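Local coordinates for protein PAN2-PAN3 deadenylation complex catalytic subunit pan2 (Neurospora crassa, PDB 4CZW) that probably serves as the catalytic subunit of the PAN deadenylation complex, shortening the poly(A) tails of mRNA with a metal-dependent exonuclease domain beside an inactive ubiquitin-protease-like domain, at residues 568-573 and 609-614; 49-54 and 364-369; 28-33 and 97-102. All blocks are in the same frame, centred on the assembly; numbering follows the deposited sequence.

Interaction 1 (568-573 and 609-614); sequences IDTSII and QTALKL
In the exonuclease domain, Thr570 at the start of helix 570-573 packs against Ala611 and Leu614, which lie one turn apart on helix 604-623. The backbones come nearest at Thr570 and Ala611, whose CA atoms are 6.5 Å apart, and no hydrogen bond joins the two segments. The methyl of Thr570 makes the main touch: CG2 lies 3.5 Å from the carbonyl O of Ala611 and, more loosely, 4.3 Å from CB of Leu614. The torsion accounts for this, because OG1 lies between the backbone N and the carbonyl carbon (chi1 56°) while CG2 is turned anti to that carbon, toward the helix. The hydroxyl is used elsewhere, in a hydrogen bond with His549 ND1. All three touching residues are buried.

This fold is RNase H-like, and its strand 567-569 runs straight into the short helix. Asp569 is the N-cap of that helix. Its OD1 accepts from Ser571 N at 2.9 Å, on the anti side and 20° out of the carboxylate plane, and from Ser571 OG at 2.6 Å, much higher above the plane (55° out). Both donors come to the same face. Gly550 N is a further donor to OD1 and Leu551 N binds OD2, which would help keep the carboxylate from turning.

The side chain of Ala611 is about 7 Å from that of Asp607, and as far from that of Asp445, two residues that by similarity bind the catalytic divalent metals of this DEDD-type nuclease. Leu547 of strand 545-548 also touches Ala611, while Leu614 rests on Leu585 and Leu588 of helix 585-592.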
loop_
_atom_site.group_PDB
_atom_site.type_symbol
_atom_site.label_atom_id
_atom_site.label_comp_id
_atom_site.label_asym_id
_atom_site.label_seq_id
_atom_site.Cartn_x
_atom_site.Cartn_y
_atom_site.Cartn_z
ATOM N N ILE A 568 -6.992 23.735 -0.343
ATOM C CA ILE A 568 -7.558 25.007 -0.771
ATOM C C ILE A 568 -7.423 25.124 -2.284
ATOM O O ILE A 568 -6.360 25.469 -2.799
ATOM C CB ILE A 568 -6.870 26.203 -0.089
ATOM C CG1 ILE A 568 -6.985 26.086 1.432
ATOM C CG2 ILE A 568 -7.482 27.512 -0.564
ATOM C CD1 ILE A 568 -6.364 27.243 2.183
ATOM N N ASP A 569 -8.505 24.823 -2.995
ATOM C CA ASP A 569 -8.474 24.792 -4.452
ATOM C C ASP A 569 -9.210 25.991 -5.045
ATOM O O ASP A 569 -10.409 26.165 -4.827
ATOM C CB ASP A 569 -9.083 23.484 -4.966
ATOM C CG ASP A 569 -8.660 23.158 -6.386
ATOM O OD1 ASP A 569 -8.613 24.078 -7.229
ATOM O OD2 ASP A 569 -8.371 21.974 -6.659
ATOM N N THR A 570 -8.483 26.806 -5.801
ATOM C CA THR A 570 -9.045 28.013 -6.397
ATOM C C THR A 570 -10.023 27.700 -7.527
ATOM O O THR A 570 -10.893 28.511 -7.843
ATOM C CB THR A 570 -7.937 28.939 -6.938
ATOM O OG1 THR A 570 -7.122 28.220 -7.871
ATOM C CG2 THR A 570 -7.066 29.447 -5.800
ATOM N N SER A 571 -9.880 26.525 -8.134
ATOM C CA SER A 571 -10.782 26.112 -9.204
ATOM C C SER A 571 -12.155 25.778 -8.636
ATOM O O SER A 571 -13.167 25.889 -9.325
ATOM C CB SER A 571 -10.220 24.907 -9.961
ATOM O OG SER A 571 -10.277 23.734 -9.167
ATOM N N ILE A 572 -12.173 25.367 -7.373
ATOM C CA ILE A 572 -13.410 25.041 -6.675
ATOM C C ILE A 572 -14.025 26.297 -6.067
ATOM O O ILE A 572 -15.244 26.479 -6.083
ATOM C CB ILE A 572 -13.166 23.998 -5.565
ATOM C CG1 ILE A 572 -12.600 22.707 -6.162
ATOM C CG2 ILE A 572 -14.444 23.716 -4.789
ATOM C CD1 ILE A 572 -12.300 21.640 -5.133
ATOM N N ILE A 573 -13.166 27.163 -5.539
ATOM C CA ILE A 573 -13.593 28.406 -4.906
ATOM C C ILE A 573 -14.390 29.297 -5.856
ATOM O O ILE A 573 -15.481 29.758 -5.517
ATOM C CB ILE A 573 -12.382 29.198 -4.375
ATOM C CG1 ILE A 573 -11.801 28.516 -3.135
ATOM C CG2 ILE A 573 -12.777 30.622 -4.047
ATOM C CD1 ILE A 573 -10.600 29.230 -2.552
ATOM N N GLN A 609 2.307 30.598 -7.336
ATOM C CA GLN A 609 2.200 31.967 -6.847
ATOM C C GLN A 609 0.920 32.628 -7.344
ATOM O O GLN A 609 0.303 33.418 -6.632
ATOM C CB GLN A 609 3.416 32.786 -7.281
ATOM C CG GLN A 609 4.719 32.373 -6.617
ATOM C CD GLN A 609 5.930 33.006 -7.272
ATOM O OE1 GLN A 609 5.927 33.284 -8.472
ATOM N NE2 GLN A 609 6.974 33.237 -6.486
ATOM N N THR A 610 0.531 32.299 -8.573
ATOM C CA THR A 610 -0.686 32.837 -9.171
ATOM C C THR A 610 -1.920 32.409 -8.384
ATOM O O THR A 610 -2.780 33.231 -8.063
ATOM C CB THR A 610 -0.842 32.387 -10.636
ATOM O OG1 THR A 610 0.269 32.863 -11.407
ATOM C CG2 THR A 610 -2.134 32.927 -11.229
ATOM N N ALA A 611 -1.995 31.118 -8.076
ATOM C CA ALA A 611 -3.109 30.570 -7.309
ATOM C C ALA A 611 -3.169 31.189 -5.917
ATOM O O ALA A 611 -4.251 31.442 -5.388
ATOM C CB ALA A 611 -2.991 29.057 -7.213
ATOM N N LEU A 612 -1.999 31.430 -5.332
ATOM C CA LEU A 612 -1.916 32.053 -4.018
ATOM C C LEU A 612 -2.439 33.485 -4.070
ATOM O O LEU A 612 -3.151 33.928 -3.168
ATOM C CB LEU A 612 -0.477 32.031 -3.500
ATOM C CG LEU A 612 -0.258 32.635 -2.111
ATOM C CD1 LEU A 612 -1.090 31.900 -1.072
ATOM C CD2 LEU A 612 1.216 32.615 -1.735
ATOM N N LYS A 613 -2.080 34.203 -5.130
ATOM C CA LYS A 613 -2.568 35.561 -5.340
ATOM C C LYS A 613 -4.082 35.572 -5.509
ATOM O O LYS A 613 -4.769 36.452 -4.987
ATOM C CB LYS A 613 -1.905 36.193 -6.567
ATOM C CG LYS A 613 -0.438 36.544 -6.385
ATOM C CD LYS A 613 0.129 37.159 -7.656
ATOM C CE LYS A 613 1.553 37.647 -7.449
ATOM N NZ LYS A 613 2.107 38.261 -8.687
ATOM N N LEU A 614 -4.594 34.588 -6.242
ATOM C CA LEU A 614 -6.026 34.470 -6.482
ATOM C C LEU A 614 -6.791 34.212 -5.189
ATOM O O LEU A 614 -7.896 34.721 -5.001
ATOM C CB LEU A 614 -6.308 33.353 -7.490
ATOM C CG LEU A 614 -5.939 33.648 -8.945
ATOM C CD1 LEU A 614 -6.122 32.408 -9.801
ATOM C CD2 LEU A 614 -6.774 34.799 -9.484
#

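Interaction 2 (49-54 and 364-369); sequences YANSLL and FNDFSV
The backbones approach most closely at Asn51 and Asp366, with CA atoms 6.6 Å apart: helix 51-58 faces the tip of a beta hairpin. Strands 361-365 and 368-371 are joined by a type II' turn, closed by paired bonds from Asn365 N to Ser368 O and from Ser368 N to Asn365 O, each 2.9 Å. Asp366 stands at the second position of this turn with positive phi. The sequence YANSLL resembles the helix that follows the catalytic cysteine in active ubiquitin-specific proteases, consistent with a pseudo-protease domain that keeps the fold without the triad.

One side-chain bond carries the contact. Asn51 and Asp366 both set CG beside the backbone N (chi1 -72°), and their side chains meet crosswise, the amide and carboxylate planes 86° apart. Asn51 also gives ND2 to the carbonyl of Glu42, and Asp366 OD2 accepts from Asn43 ND2, so the segment after strand 40-41 helps fix both groups. With an alanine here instead of Asn51, Asp366 OD1 and the Glu42 carbonyl are likely to lose this amide donor, and the helix its polar tie to the hairpin. The bond between Asn51 ND2 and Asp366 OD1 is 3.1 Å long and nearly straight at 167°; the donor lies on the anti side of OD1, tilted out of the carboxylate plane.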
loop_
_atom_site.group_PDB
_atom_site.type_symbol
_atom_site.label_atom_id
_atom_site.label_comp_id
_atom_site.label_asym_id
_atom_site.label_seq_id
_atom_site.Cartn_x
_atom_site.Cartn_y
_atom_site.Cartn_z
ATOM N N TYR A 49 -2.400 -6.753 -10.074
ATOM C CA TYR A 49 -2.833 -7.967 -9.393
ATOM C C TYR A 49 -2.571 -7.844 -7.897
ATOM O O TYR A 49 -3.171 -8.547 -7.085
ATOM C CB TYR A 49 -2.114 -9.196 -9.958
ATOM C CG TYR A 49 -0.640 -9.269 -9.601
ATOM C CD1 TYR A 49 0.322 -8.688 -10.415
ATOM C CD2 TYR A 49 -0.215 -9.926 -8.451
ATOM C CE1 TYR A 49 1.667 -8.753 -10.092
ATOM C CE2 TYR A 49 1.124 -9.993 -8.119
ATOM C CZ TYR A 49 2.061 -9.408 -8.943
ATOM O OH TYR A 49 3.394 -9.478 -8.613
ATOM N N ALA A 50 -1.660 -6.939 -7.550
ATOM C CA ALA A 50 -1.231 -6.733 -6.173
ATOM C C ALA A 50 -2.319 -6.123 -5.295
ATOM O O ALA A 50 -2.223 -6.166 -4.069
ATOM C CB ALA A 50 0.005 -5.850 -6.148
ATOM N N ASN A 51 -3.343 -5.556 -5.928
ATOM C CA ASN A 51 -4.403 -4.841 -5.221
ATOM C C ASN A 51 -5.036 -5.642 -4.088
ATOM O O ASN A 51 -5.176 -5.141 -2.973
ATOM C CB ASN A 51 -5.494 -4.408 -6.203
ATOM C CG ASN A 51 -5.049 -3.275 -7.107
ATOM O OD1 ASN A 51 -4.107 -2.547 -6.791
ATOM N ND2 ASN A 51 -5.732 -3.114 -8.233
ATOM N N SER A 52 -5.410 -6.884 -4.378
ATOM C CA SER A 52 -6.042 -7.745 -3.385
ATOM C C SER A 52 -5.121 -7.993 -2.198
ATOM O O SER A 52 -5.561 -7.997 -1.048
ATOM C CB SER A 52 -6.450 -9.078 -4.013
ATOM O OG SER A 52 -7.282 -8.874 -5.139
ATOM N N LEU A 53 -3.838 -8.195 -2.484
ATOM C CA LEU A 53 -2.848 -8.435 -1.442
ATOM C C LEU A 53 -2.628 -7.186 -0.596
ATOM O O LEU A 53 -2.518 -7.267 0.626
ATOM C CB LEU A 53 -1.525 -8.896 -2.055
ATOM C CG LEU A 53 -0.369 -9.090 -1.071
ATOM C CD1 LEU A 53 -0.725 -10.127 -0.019
ATOM C CD2 LEU A 53 0.902 -9.483 -1.803
ATOM N N LEU A 54 -2.566 -6.035 -1.257
ATOM C CA LEU A 54 -2.367 -4.763 -0.572
ATOM C C LEU A 54 -3.516 -4.464 0.387
ATOM O O LEU A 54 -3.303 -3.934 1.477
ATOM C CB LEU A 54 -2.217 -3.626 -1.586
ATOM C CG LEU A 54 -0.966 -3.658 -2.468
ATOM C CD1 LEU A 54 -1.000 -2.535 -3.492
ATOM C CD2 LEU A 54 0.292 -3.574 -1.618
ATOM N N PHE A 364 -13.429 -6.598 -1.821
ATOM C CA PHE A 364 -12.619 -5.608 -2.518
ATOM C C PHE A 364 -12.267 -6.073 -3.927
ATOM O O PHE A 364 -11.161 -6.552 -4.175
ATOM C CB PHE A 364 -11.342 -5.303 -1.730
ATOM C CG PHE A 364 -11.582 -4.547 -0.454
ATOM C CD1 PHE A 364 -11.618 -3.161 -0.453
ATOM C CD2 PHE A 364 -11.769 -5.218 0.742
ATOM C CE1 PHE A 364 -11.839 -2.460 0.718
ATOM C CE2 PHE A 364 -11.989 -4.522 1.916
ATOM C CZ PHE A 364 -12.024 -3.142 1.904
ATOM N N ASN A 365 -13.221 -5.937 -4.842
ATOM C CA ASN A 365 -12.983 -6.233 -6.248
ATOM C C ASN A 365 -12.444 -4.997 -6.953
ATOM O O ASN A 365 -13.193 -4.271 -7.609
ATOM C CB ASN A 365 -14.266 -6.725 -6.922
ATOM C CG ASN A 365 -14.047 -7.149 -8.362
ATOM O OD1 ASN A 365 -12.911 -7.255 -8.828
ATOM N ND2 ASN A 365 -15.138 -7.405 -9.074
ATOM N N ASP A 366 -11.140 -4.771 -6.806
ATOM C CA ASP A 366 -10.485 -3.561 -7.295
ATOM C C ASP A 366 -11.161 -2.315 -6.725
ATOM O O ASP A 366 -11.229 -2.148 -5.508
ATOM C CB ASP A 366 -10.475 -3.527 -8.826
ATOM C CG ASP A 366 -9.505 -4.530 -9.422
ATOM O OD1 ASP A 366 -8.367 -4.631 -8.916
ATOM O OD2 ASP A 366 -9.877 -5.220 -10.394
ATOM N N PHE A 367 -11.663 -1.445 -7.595
ATOM C CA PHE A 367 -12.304 -0.217 -7.132
ATOM C C PHE A 367 -13.789 -0.431 -6.851
ATOM O O PHE A 367 -14.509 0.510 -6.518
ATOM C CB PHE A 367 -12.106 0.918 -8.143
ATOM C CG PHE A 367 -12.557 0.587 -9.538
ATOM C CD1 PHE A 367 -13.860 0.833 -9.938
ATOM C CD2 PHE A 367 -11.670 0.050 -10.457
ATOM C CE1 PHE A 367 -14.275 0.537 -11.223
ATOM C CE2 PHE A 367 -12.078 -0.248 -11.743
ATOM C CZ PHE A 367 -13.381 -0.002 -12.127
ATOM N N SER A 368 -14.242 -1.673 -6.983
ATOM C CA SER A 368 -15.611 -2.027 -6.625
ATOM C C SER A 368 -15.647 -2.641 -5.229
ATOM O O SER A 368 -15.225 -3.782 -5.032
ATOM C CB SER A 368 -16.208 -2.992 -7.649
ATOM O OG SER A 368 -17.538 -3.343 -7.306
ATOM N N VAL A 369 -16.151 -1.879 -4.265
ATOM C CA VAL A 369 -16.178 -2.316 -2.873
ATOM C C VAL A 369 -17.607 -2.539 -2.389
ATOM O O VAL A 369 -18.486 -1.708 -2.621
ATOM C CB VAL A 369 -15.483 -1.292 -1.958
ATOM C CG1 VAL A 369 -15.474 -1.779 -0.517
ATOM C CG2 VAL A 369 -14.070 -1.024 -2.447
#

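Interaction 3 (28-33 and 97-102); sequences FDFGFF and GPSCHA
Phe30 is the buried part of this contact, wedged against Ser99, whereas Gly31 and Pro98 meet at its partly exposed margin. On the packed side, Ser99 OG lies 3.4 Å above one face of the Phe30 ring, displaced toward the rim, and its nearest ring atom is Phe30 CG at 3.5 Å. Ser99 places its hydroxyl there by setting OG between the backbone N and the carbonyl carbon (chi1 68°). The same oxygen is hydrogen-bonded to Glu42 OE2, so its polar need is met away from the ring. On the opposite face Phe28 comes edge-on, its CD2 3.5 Å above the centre of the Phe30 ring. The ring is thus covered from both sides, and Phe367 adds an edge-to-face contact.

Toward solvent the proline ring does the packing: Pro98 CG touches Phe30 CB and the backbone N of Gly31, each at 3.7 Å, and Pro98 CB lies against Phe30 O. Gly31 and Pro98, with CA atoms 5.4 Å apart, both keep part of their surface exposed. No hydrogen bond spans the two segments.

Past Ser99 the backbone of Cys100 bonds to Gly40 and Glu42. The loop carrying Phe30 therefore packs on the small parallel sheet formed by strands 40-41 and 99-100 in the ubiquitin-protease-like domain.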
loop_
_atom_site.group_PDB
_atom_site.type_symbol
_atom_site.label_atom_id
_atom_site.label_comp_id
_atom_site.label_asym_id
_atom_site.label_seq_id
_atom_site.Cartn_x
_atom_site.Cartn_y
_atom_site.Cartn_z
ATOM N N PHE A 28 -14.526 9.559 -14.899
ATOM C CA PHE A 28 -15.095 8.230 -14.672
ATOM C C PHE A 28 -15.732 8.143 -13.288
ATOM O O PHE A 28 -15.129 8.552 -12.291
ATOM C CB PHE A 28 -14.020 7.148 -14.830
ATOM C CG PHE A 28 -14.538 5.743 -14.691
ATOM C CD1 PHE A 28 -15.093 5.083 -15.776
ATOM C CD2 PHE A 28 -14.450 5.073 -13.480
ATOM C CE1 PHE A 28 -15.561 3.789 -15.652
ATOM C CE2 PHE A 28 -14.917 3.778 -13.353
ATOM C CZ PHE A 28 -15.472 3.137 -14.441
ATOM N N ASP A 29 -16.946 7.604 -13.233
ATOM C CA ASP A 29 -17.713 7.576 -11.996
ATOM C C ASP A 29 -17.323 6.404 -11.098
ATOM O O ASP A 29 -17.978 5.361 -11.105
ATOM C CB ASP A 29 -19.205 7.523 -12.312
ATOM C CG ASP A 29 -20.069 7.768 -11.093
ATOM O OD1 ASP A 29 -19.555 8.325 -10.098
ATOM O OD2 ASP A 29 -21.265 7.409 -11.135
ATOM N N PHE A 30 -16.253 6.585 -10.328
ATOM C CA PHE A 30 -15.803 5.567 -9.386
ATOM C C PHE A 30 -16.789 5.400 -8.231
ATOM O O PHE A 30 -16.883 4.324 -7.636
ATOM C CB PHE A 30 -14.417 5.913 -8.837
ATOM C CG PHE A 30 -13.297 5.702 -9.819
ATOM C CD1 PHE A 30 -12.866 4.422 -10.130
ATOM C CD2 PHE A 30 -12.658 6.782 -10.408
ATOM C CE1 PHE A 30 -11.830 4.223 -11.025
ATOM C CE2 PHE A 30 -11.622 6.587 -11.303
ATOM C CZ PHE A 30 -11.208 5.308 -11.612
ATOM N N GLY A 31 -17.515 6.470 -7.915
ATOM C CA GLY A 31 -18.464 6.458 -6.816
ATOM C C GLY A 31 -19.627 5.509 -7.037
ATOM O O GLY A 31 -20.343 5.160 -6.098
ATOM N N PHE A 32 -19.815 5.091 -8.283
ATOM C CA PHE A 32 -20.868 4.146 -8.631
ATOM C C PHE A 32 -20.550 2.743 -8.124
ATOM O O PHE A 32 -21.450 1.957 -7.833
ATOM C CB PHE A 32 -21.078 4.126 -10.148
ATOM C CG PHE A 32 -22.040 3.071 -10.618
ATOM C CD1 PHE A 32 -23.407 3.265 -10.516
ATOM C CD2 PHE A 32 -21.575 1.889 -11.171
ATOM C CE1 PHE A 32 -24.292 2.298 -10.950
ATOM C CE2 PHE A 32 -22.455 0.916 -11.606
ATOM C CZ PHE A 32 -23.816 1.122 -11.495
ATOM N N PHE A 33 -19.262 2.436 -8.010
ATOM C CA PHE A 33 -18.826 1.090 -7.658
ATOM C C PHE A 33 -18.513 0.940 -6.170
ATOM O O PHE A 33 -18.264 -0.168 -5.692
ATOM C CB PHE A 33 -17.600 0.700 -8.488
ATOM C CG PHE A 33 -17.844 0.695 -9.972
ATOM C CD1 PHE A 33 -17.653 1.843 -10.723
ATOM C CD2 PHE A 33 -18.263 -0.459 -10.616
ATOM C CE1 PHE A 33 -17.874 1.843 -12.086
ATOM C CE2 PHE A 33 -18.486 -0.465 -11.981
ATOM C CZ PHE A 33 -18.291 0.687 -12.715
ATOM N N GLY A 97 -12.346 9.488 -0.845
ATOM C CA GLY A 97 -12.999 9.126 -2.089
ATOM C C GLY A 97 -13.273 7.639 -2.193
ATOM O O GLY A 97 -12.939 6.878 -1.287
ATOM N N PRO A 98 -13.889 7.215 -3.306
ATOM C CA PRO A 98 -14.265 5.814 -3.521
ATOM C C PRO A 98 -13.106 4.918 -3.960
ATOM O O PRO A 98 -13.211 3.698 -3.835
ATOM C CB PRO A 98 -15.317 5.908 -4.627
ATOM C CG PRO A 98 -14.921 7.114 -5.401
ATOM C CD PRO A 98 -14.364 8.087 -4.396
ATOM N N SER A 99 -12.023 5.502 -4.464
ATOM C CA SER A 99 -10.924 4.694 -4.985
ATOM C C SER A 99 -9.546 5.316 -4.782
ATOM O O SER A 99 -9.394 6.536 -4.741
ATOM C CB SER A 99 -11.136 4.421 -6.477
ATOM O OG SER A 99 -10.998 5.608 -7.239
ATOM N N CYS A 100 -8.547 4.450 -4.655
ATOM C CA CYS A 100 -7.149 4.858 -4.633
ATOM C C CYS A 100 -6.403 4.101 -5.725
ATOM O O CYS A 100 -7.004 3.322 -6.465
ATOM C CB CYS A 100 -6.516 4.589 -3.265
ATOM S SG CYS A 100 -7.224 5.533 -1.895
ATOM N N HIS A 101 -5.099 4.331 -5.830
ATOM C CA HIS A 101 -4.271 3.563 -6.753
ATOM C C HIS A 101 -2.828 3.514 -6.262
ATOM O O HIS A 101 -2.343 4.455 -5.634
ATOM C CB HIS A 101 -4.343 4.145 -8.169
ATOM C CG HIS A 101 -3.699 5.490 -8.312
ATOM N ND1 HIS A 101 -2.428 5.655 -8.816
ATOM C CD2 HIS A 101 -4.157 6.732 -8.027
ATOM C CE1 HIS A 101 -2.128 6.942 -8.832
ATOM N NE2 HIS A 101 -3.159 7.617 -8.358
ATOM N N ALA A 102 -2.152 2.405 -6.544
ATOM C CA ALA A 102 -0.795 2.190 -6.055
ATOM C C ALA A 102 0.224 2.231 -7.189
ATOM O O ALA A 102 1.053 1.331 -7.318
ATOM C CB ALA A 102 -0.707 0.864 -5.314
#

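How the interactions relate
Interactions 2 and 3 share the ubiquitin-protease-like domain and alternate along the chain in the order 28-33, 49-54, 97-102, 364-369; their centres are 12 Å apart. They touch directly: Val369 N lies 3.1 Å from Phe33 O, a probable hydrogen bond, and Phe367 meets Phe33 edge-to-face. Glu42, just after strand 40-41, bonds to residues of both. Interaction 1 comes later in sequence, in the exonuclease domain, with its centre 25 Å from that of interaction 3 and 35 Å from that of interaction 2. Interaction 3 lies nearer the domain boundary, where His101 O accepts from Asn559 ND2 of the nuclease, consistent with a scaffold docked against the catalytic domain.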